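Local coordinates for glyoxylate reductase (Paecilomyces sp. J18, PDB 3WNV), which probably catalyses the reduction of glyoxylate to glycolate with a nicotinamide cofactor, as a member of the D-2-hydroxyacid dehydrogenase family, at residues S106-V118 / I292-L306. Numbering follows the deposited sequence.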
ATOM      1  N   SER A 106       3.608   4.021 -11.541  1.00 13.57           N
ATOM      2  CA  SER A 106       3.084   4.091 -10.176  1.00 11.66           C
ATOM      3  C   SER A 106       4.035   4.997  -9.429  1.00  9.39           C
ATOM      4  O   SER A 106       4.856   5.677 -10.077  1.00 15.09           O
ATOM      5  CB  SER A 106       3.084   2.701  -9.502  1.00 14.13           C
ATOM      6  OG  SER A 106       4.359   2.121  -9.722  1.00 15.18           O
ATOM      7  N   THR A 107       3.940   5.001  -8.105  1.00 16.15           N
ATOM      8  CA  THR A 107       4.828   5.836  -7.278  1.00 15.50           C
ATOM      9  C   THR A 107       5.581   5.003  -6.236  1.00 14.43           C
ATOM     10  O   THR A 107       5.215   5.047  -5.058  1.00 14.69           O
ATOM     11  CB  THR A 107       4.070   6.930  -6.546  1.00 14.14           C
ATOM     12  OG1 THR A 107       3.084   6.357  -5.662  1.00 16.46           O
ATOM     13  CG2 THR A 107       3.377   7.859  -7.550  1.00 12.40           C
ATOM     14  N   PRO A 108       6.704   4.393  -6.677  1.00 16.75           N
ATOM     15  CA  PRO A 108       7.644   3.580  -5.868  1.00 19.26           C
ATOM     16  C   PRO A 108       8.881   4.344  -5.345  1.00 27.84           C
ATOM     17  O   PRO A 108       9.465   5.072  -6.055  1.00 46.14           O
ATOM     18  CB  PRO A 108       8.167   2.587  -6.899  1.00 18.42           C
ATOM     19  CG  PRO A 108       8.267   3.438  -8.126  1.00 21.58           C
ATOM     20  CD  PRO A 108       6.942   4.182  -8.115  1.00 21.09           C
ATOM     21  N   ILE A 109       9.183   4.251  -4.060  1.00 17.16           N
ATOM     22  CA  ILE A 109      10.215   5.100  -3.471  1.00 20.41           C
ATOM     23  C   ILE A 109       9.848   6.507  -3.012  1.00 37.81           C
ATOM     24  O   ILE A 109      10.682   7.144  -2.468  1.00 61.99           O
ATOM     25  CB  ILE A 109      11.397   5.415  -4.380  1.00 19.57           C
ATOM     26  CG1 ILE A 109      11.851   4.224  -5.209  1.00 27.12           C
ATOM     27  CG2 ILE A 109      12.539   5.940  -3.524  1.00 23.03           C
ATOM     28  CD1 ILE A 109      13.190   4.506  -5.902  1.00 34.56           C
ATOM     29  N   ALA A 110       8.608   6.912  -3.086  1.00 16.57           N
ATOM     30  CA  ALA A 110       8.054   8.046  -2.431  1.00 14.73           C
ATOM     31  C   ALA A 110       7.307   7.617  -1.168  1.00 14.36           C
ATOM     32  O   ALA A 110       7.249   8.353  -0.253  1.00 13.16           O
ATOM     33  CB  ALA A 110       7.185   8.804  -3.337  1.00 13.74           C
ATOM     34  N   VAL A 111       6.737   6.421  -1.180  1.00 12.63           N
ATOM     35  CA  VAL A 111       5.949   5.964  -0.027  1.00 17.59           C
ATOM     36  C   VAL A 111       6.808   5.369   1.084  1.00 15.69           C
ATOM     37  O   VAL A 111       6.299   5.124   2.185  1.00 11.76           O
ATOM     38  CB  VAL A 111       4.898   4.897  -0.438  1.00 12.19           C
ATOM     39  CG1 VAL A 111       3.986   5.402  -1.546  1.00  8.23           C
ATOM     40  CG2 VAL A 111       5.600   3.627  -0.873  1.00  9.32           C
ATOM     41  N   ASN A 112       8.103   5.148   0.835  1.00  8.99           N
ATOM     42  CA  ASN A 112       8.875   4.261   1.711  1.00 11.10           C
ATOM     43  C   ASN A 112       9.037   4.774   3.148  1.00  8.86           C
ATOM     44  O   ASN A 112       8.829   4.012   4.105  1.00 10.15           O
ATOM     45  CB  ASN A 112      10.289   4.011   1.142  1.00 15.53           C
ATOM     46  CG  ASN A 112      10.288   3.147  -0.111  1.00 17.89           C
ATOM     47  OD1 ASN A 112       9.236   2.689  -0.562  1.00 14.64           O
ATOM     48  ND2 ASN A 112      11.491   2.930  -0.696  1.00 19.34           N
ATOM     49  N   ASN A 113       9.429   6.031   3.300  1.00 10.49           N
ATOM     50  CA  ASN A 113       9.688   6.544   4.642  1.00 11.79           C
ATOM     51  C   ASN A 113       8.417   6.582   5.464  1.00 15.14           C
ATOM     52  O   ASN A 113       8.399   6.050   6.575  1.00 15.49           O
ATOM     53  CB  ASN A 113      10.299   7.935   4.608  1.00 16.64           C
ATOM     54  CG  ASN A 113      11.793   7.898   4.302  1.00 22.32           C
ATOM     55  OD1 ASN A 113      12.497   6.992   4.742  1.00 20.36           O
ATOM     56  ND2 ASN A 113      12.275   8.887   3.549  1.00 19.88           N
ATOM     57  N   ALA A 114       7.355   7.187   4.924  1.00  6.29           N
ATOM     58  CA  ALA A 114       6.132   7.349   5.724  1.00 12.04           C
ATOM     59  C   ALA A 114       5.538   6.020   6.161  1.00  9.35           C
ATOM     60  O   ALA A 114       5.123   5.865   7.327  1.00  8.51           O
ATOM     61  CB  ALA A 114       5.099   8.139   4.938  1.00  8.52           C
ATOM     62  N   THR A 115       5.453   5.075   5.216  1.00 10.01           N
ATOM     63  CA  THR A 115       4.876   3.772   5.511  1.00 10.85           C
ATOM     64  C   THR A 115       5.679   3.065   6.576  1.00 12.27           C
ATOM     65  O   THR A 115       5.108   2.495   7.488  1.00 10.65           O
ATOM     66  CB  THR A 115       4.871   2.886   4.296  1.00  9.28           C
ATOM     67  OG1 THR A 115       4.086   3.523   3.264  1.00 11.88           O
ATOM     68  CG2 THR A 115       4.215   1.547   4.633  1.00 11.99           C
ATOM     69  N   ALA A 116       7.011   3.093   6.459  1.00  9.93           N
ATOM     70  CA  ALA A 116       7.865   2.489   7.480  1.00 10.24           C
ATOM     71  C   ALA A 116       7.725   3.161   8.837  1.00 10.11           C
ATOM     72  O   ALA A 116       7.784   2.475   9.858  1.00 10.24           O
ATOM     73  CB  ALA A 116       9.362   2.492   7.001  1.00  7.28           C
ATOM     74  N   ASP A 117       7.567   4.482   8.860  1.00  9.57           N
ATOM     75  CA  ASP A 117       7.358   5.240  10.097  1.00 12.48           C
ATOM     76  C   ASP A 117       6.123   4.685  10.785  1.00 12.24           C
ATOM     77  O   ASP A 117       6.168   4.411  12.001  1.00 12.56           O
ATOM     78  CB  ASP A 117       7.191   6.757   9.853  1.00  6.41           C
ATOM     79  CG  ASP A 117       8.404   7.389   9.261  1.00 16.03           C
ATOM     80  OD1 ASP A 117       9.501   6.798   9.373  1.00 14.11           O
ATOM     81  OD2 ASP A 117       8.273   8.508   8.662  1.00 16.27           O
ATOM     82  N   VAL A 118       5.065   4.456  10.014  1.00 11.42           N
ATOM     83  CA  VAL A 118       3.811   3.967  10.604  1.00 10.66           C
ATOM     84  C   VAL A 118       3.963   2.485  11.011  1.00 11.34           C
ATOM     85  O   VAL A 118       3.468   2.086  12.027  1.00  8.93           O
ATOM     86  CB  VAL A 118       2.623   4.218   9.682  1.00  9.65           C
ATOM     87  CG1 VAL A 118       1.432   3.340  10.044  1.00 10.09           C
ATOM     88  CG2 VAL A 118       2.209   5.683   9.778  1.00 10.85           C
ATOM     89  N   ILE A 292      -3.383   5.125   7.483  1.00  7.63           N
ATOM     90  CA  ILE A 292      -2.828   6.468   7.476  1.00  6.39           C
ATOM     91  C   ILE A 292      -1.373   6.516   6.999  1.00  8.91           C
ATOM     92  O   ILE A 292      -0.762   7.590   7.031  1.00 11.59           O
ATOM     93  CB  ILE A 292      -2.912   7.166   8.851  1.00  7.92           C
ATOM     94  CG1 ILE A 292      -1.930   6.562   9.880  1.00  8.81           C
ATOM     95  CG2 ILE A 292      -4.393   7.216   9.365  1.00 13.17           C
ATOM     96  CD1 ILE A 292      -1.848   7.440  11.150  1.00 11.25           C
ATOM     97  N   GLY A 293      -0.847   5.379   6.584  1.00  6.58           N
ATOM     98  CA  GLY A 293       0.568   5.235   6.196  1.00 13.90           C
ATOM     99  C   GLY A 293       1.185   6.456   5.527  1.00 13.52           C
ATOM    100  O   GLY A 293       2.103   7.081   6.032  1.00 11.48           O
ATOM    101  N   THR A 294       0.622   6.844   4.390  1.00  8.56           N
ATOM    102  CA  THR A 294       1.182   7.957   3.621  1.00 12.14           C
ATOM    103  C   THR A 294       0.457   9.277   3.824  1.00 11.93           C
ATOM    104  O   THR A 294       0.693  10.229   3.066  1.00 12.32           O
ATOM    105  CB  THR A 294       1.223   7.594   2.117  1.00 13.39           C
ATOM    106  OG1 THR A 294      -0.097   7.192   1.693  1.00 14.68           O
ATOM    107  CG2 THR A 294       2.236   6.446   1.866  1.00 18.21           C
ATOM    108  N   MET A 295      -0.417   9.363   4.842  1.00  8.48           N
ATOM    109  CA  MET A 295      -1.176  10.577   5.031  1.00 13.26           C
ATOM    110  C   MET A 295      -0.367  11.666   5.721  1.00  9.77           C
ATOM    111  O   MET A 295      -0.742  12.115   6.784  1.00 10.35           O
ATOM    112  CB  MET A 295      -2.508  10.304   5.779  1.00  7.82           C
ATOM    113  CG  MET A 295      -3.451   9.406   4.953  1.00 12.75           C
ATOM    114  SD  MET A 295      -5.006   9.092   5.824  1.00 18.00           S
ATOM    115  CE  MET A 295      -5.468  10.742   6.297  1.00 18.24           C
ATOM    116  N   THR A 296       0.734  12.076   5.091  1.00  8.66           N
ATOM    117  CA  THR A 296       1.433  13.289   5.527  1.00  9.12           C
ATOM    118  C   THR A 296       1.582  14.296   4.404  1.00  8.15           C
ATOM    119  O   THR A 296       1.434  13.969   3.229  1.00  9.34           O
ATOM    120  CB  THR A 296       2.859  12.986   6.027  1.00  8.35           C
ATOM    121  OG1 THR A 296       3.646  12.423   4.964  1.00 11.43           O
ATOM    122  CG2 THR A 296       2.889  12.041   7.252  1.00 10.98           C
ATOM    123  N   TYR A 297       1.938  15.537   4.756  1.00 10.70           N
ATOM    124  CA  TYR A 297       1.999  16.577   3.754  1.00 14.43           C
ATOM    125  C   TYR A 297       3.127  16.285   2.802  1.00 11.96           C
ATOM    126  O   TYR A 297       2.987  16.417   1.603  1.00 13.97           O
ATOM    127  CB  TYR A 297       2.245  17.927   4.426  1.00 15.03           C
ATOM    128  CG  TYR A 297       0.978  18.531   4.984  1.00 11.25           C
ATOM    129  CD1 TYR A 297       0.099  19.211   4.146  1.00 20.42           C
ATOM    130  CD2 TYR A 297       0.665  18.429   6.350  1.00 13.71           C
ATOM    131  CE1 TYR A 297      -1.077  19.754   4.632  1.00 22.91           C
ATOM    132  CE2 TYR A 297      -0.522  18.976   6.847  1.00 19.25           C
ATOM    133  CZ  TYR A 297      -1.379  19.632   5.969  1.00 24.50           C
ATOM    134  OH  TYR A 297      -2.548  20.189   6.436  1.00 32.78           O
ATOM    135  N   GLU A 298       4.255  15.856   3.356  1.00 10.08           N
ATOM    136  CA  GLU A 298       5.448  15.762   2.539  1.00  9.65           C
ATOM    137  C   GLU A 298       5.383  14.553   1.614  1.00 13.06           C
ATOM    138  O   GLU A 298       5.734  14.663   0.439  1.00 14.71           O
ATOM    139  CB  GLU A 298       6.669  15.679   3.437  1.00 13.97           C
ATOM    140  CG  GLU A 298       6.865  16.944   4.258  1.00 15.67           C
ATOM    141  CD  GLU A 298       6.204  16.916   5.641  1.00 22.07           C
ATOM    142  OE1 GLU A 298       5.350  16.040   5.908  1.00 15.93           O
ATOM    143  OE2 GLU A 298       6.552  17.798   6.468  1.00 22.21           O
ATOM    144  N   THR A 299       4.988  13.408   2.161  1.00 10.08           N
ATOM    145  CA  THR A 299       4.780  12.209   1.341  1.00  9.41           C
ATOM    146  C   THR A 299       3.673  12.346   0.264  1.00  7.64           C
ATOM    147  O   THR A 299       3.898  12.001  -0.899  1.00  9.66           O
ATOM    148  CB  THR A 299       4.576  11.003   2.204  1.00  9.41           C
ATOM    149  OG1 THR A 299       5.786  10.771   2.953  1.00 14.55           O
ATOM    150  CG2 THR A 299       4.255   9.769   1.332  1.00  9.31           C
ATOM    151  N   GLN A 300       2.489  12.806   0.641  1.00 11.17           N
ATOM    152  CA  GLN A 300       1.440  13.006  -0.372  1.00 10.62           C
ATOM    153  C   GLN A 300       1.869  13.935  -1.478  1.00 10.61           C
ATOM    154  O   GLN A 300       1.532  13.676  -2.626  1.00 10.81           O
ATOM    155  CB  GLN A 300       0.111  13.494   0.247  1.00  6.96           C
ATOM    156  CG  GLN A 300      -0.636  12.365   0.960  1.00  9.02           C
ATOM    157  CD  GLN A 300      -2.024  12.791   1.399  1.00 11.84           C
ATOM    158  OE1 GLN A 300      -2.383  13.976   1.323  1.00 13.02           O
ATOM    159  NE2 GLN A 300      -2.817  11.834   1.835  1.00 11.69           N
ATOM    160  N   LYS A 301       2.606  15.017  -1.170  1.00  9.10           N
ATOM    161  CA  LYS A 301       2.953  15.951  -2.244  1.00 13.44           C
ATOM    162  C   LYS A 301       4.043  15.311  -3.079  1.00 14.98           C
ATOM    163  O   LYS A 301       4.034  15.422  -4.301  1.00 13.30           O
ATOM    164  CB  LYS A 301       3.458  17.289  -1.710  1.00 10.66           C
ATOM    165  CG  LYS A 301       3.801  18.240  -2.873  1.00 13.69           C
ATOM    166  CD  LYS A 301       3.887  19.692  -2.416  1.00 24.74           C
ATOM    167  CE  LYS A 301       4.223  20.576  -3.611  1.00 24.90           C
ATOM    168  NZ  LYS A 301       4.129  21.989  -3.225  1.00 28.93           N
ATOM    169  N   GLU A 302       4.945  14.574  -2.434  1.00 12.63           N
ATOM    170  CA  GLU A 302       6.009  13.918  -3.224  1.00  8.51           C
ATOM    171  C   GLU A 302       5.395  12.891  -4.175  1.00  7.95           C
ATOM    172  O   GLU A 302       5.847  12.739  -5.316  1.00 12.41           O
ATOM    173  CB  GLU A 302       7.015  13.216  -2.335  1.00 12.49           C
ATOM    174  CG  GLU A 302       8.118  12.483  -3.107  1.00 23.11           C
ATOM    175  CD  GLU A 302       9.095  13.417  -3.838  1.00 46.12           C
ATOM    176  OE1 GLU A 302       9.077  14.661  -3.632  1.00 52.23           O
ATOM    177  OE2 GLU A 302       9.887  12.889  -4.654  1.00 52.95           O
ATOM    178  N   MET A 303       4.351  12.206  -3.718  1.00 11.41           N
ATOM    179  CA  MET A 303       3.689  11.196  -4.568  1.00 12.13           C
ATOM    180  C   MET A 303       3.003  11.882  -5.772  1.00 14.34           C
ATOM    181  O   MET A 303       3.210  11.476  -6.906  1.00  9.94           O
ATOM    182  CB  MET A 303       2.709  10.364  -3.751  1.00  9.68           C
ATOM    183  CG  MET A 303       3.361   9.333  -2.724  1.00 10.89           C
ATOM    184  SD  MET A 303       2.075   8.839  -1.604  1.00 13.85           S
ATOM    185  CE  MET A 303       1.290   7.574  -2.602  1.00 11.42           C
ATOM    186  N   GLU A 304       2.179  12.897  -5.518  1.00  9.78           N
ATOM    187  CA  GLU A 304       1.625  13.699  -6.630  1.00  9.13           C
ATOM    188  C   GLU A 304       2.658  14.211  -7.639  1.00 10.75           C
ATOM    189  O   GLU A 304       2.403  14.143  -8.854  1.00 11.36           O
ATOM    190  CB  GLU A 304       0.752  14.829  -6.101  1.00 11.44           C
ATOM    191  CG  GLU A 304      -0.504  14.306  -5.464  1.00 13.16           C
ATOM    192  CD  GLU A 304      -1.453  15.375  -4.984  1.00 13.29           C
ATOM    193  OE1 GLU A 304      -1.060  16.555  -4.825  1.00 14.68           O
ATOM    194  OE2 GLU A 304      -2.616  15.022  -4.704  1.00 14.42           O
ATOM    195  N   LEU A 305       3.765  14.774  -7.159  1.00 13.57           N
ATOM    196  CA  LEU A 305       4.787  15.329  -8.046  1.00 17.92           C
ATOM    197  C   LEU A 305       5.403  14.246  -8.931  1.00 13.94           C
ATOM    198  O   LEU A 305       5.698  14.496 -10.111  1.00 14.69           O
ATOM    199  CB  LEU A 305       5.864  16.084  -7.258  1.00 15.92           C
ATOM    200  CG  LEU A 305       5.403  17.380  -6.600  1.00 17.81           C
ATOM    201  CD1 LEU A 305       6.532  17.977  -5.768  1.00 19.79           C
ATOM    202  CD2 LEU A 305       4.932  18.376  -7.633  1.00 15.81           C
ATOM    203  N   LEU A 306       5.606  13.055  -8.356  1.00 12.79           N
ATOM    204  CA  LEU A 306       6.127  11.918  -9.118  1.00 12.74           C
ATOM    205  C   LEU A 306       5.177  11.500 -10.236  1.00 11.17           C
ATOM    206  O   LEU A 306       5.606  11.241 -11.352  1.00 12.64           O
ATOM    207  CB  LEU A 306       6.436  10.719  -8.190  1.00 14.92           C
ATOM    208  CG  LEU A 306       7.056   9.476  -8.855  1.00 13.90           C
ATOM    209  CD1 LEU A 306       8.328   9.805  -9.654  1.00 13.05           C
ATOM    210  CD2 LEU A 306       7.333   8.483  -7.755  1.00 16.38           C
TER
HETATM  211  O   HOH W   1       7.720   8.743   2.409  1.00 14.88           O
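Ala110 turns its methyl toward helix 297-317 and sits against both Glu302 and Met303, with CB 3.8 Å from Glu302 CG and 3.9 Å from Met303 CG. Met303 then bends at its last torsion (chi3 82°), which brings CE to 3.6 Å from Val111 CG1; the two side chains cross at about a right angle, and the same methyl also meets Thr107 OG1. Without the thioether, as with an alanine at Met303, Val111 CG1 would probably lose its closest apolar neighbour across the contact, and a gap would be left beside Thr107. One turn on, Leu306 holds CG anti to its backbone N (chi1 -177°) and lays CD2 3.7 Å from Thr107 CA. Both segments are interdomain crossings of the two-domain D-2-hydroxyacid dehydrogenase fold: 106-118 leaves the five-stranded sheet and enters helix 112-127, while 292-306 returns from the Rossmann-type domain. Polar joining is indirect, through a water that donates to Ala110 O (2.7 Å), accepts from Ala114 N and also bonds Thr299 OG1. Past it, Ala114 CB packs 3.4 Å from Gly293 O, and Val118 CG2 lies 4.0 Å from Gly293 CA, where the glycine backbone itself forms the packing surface.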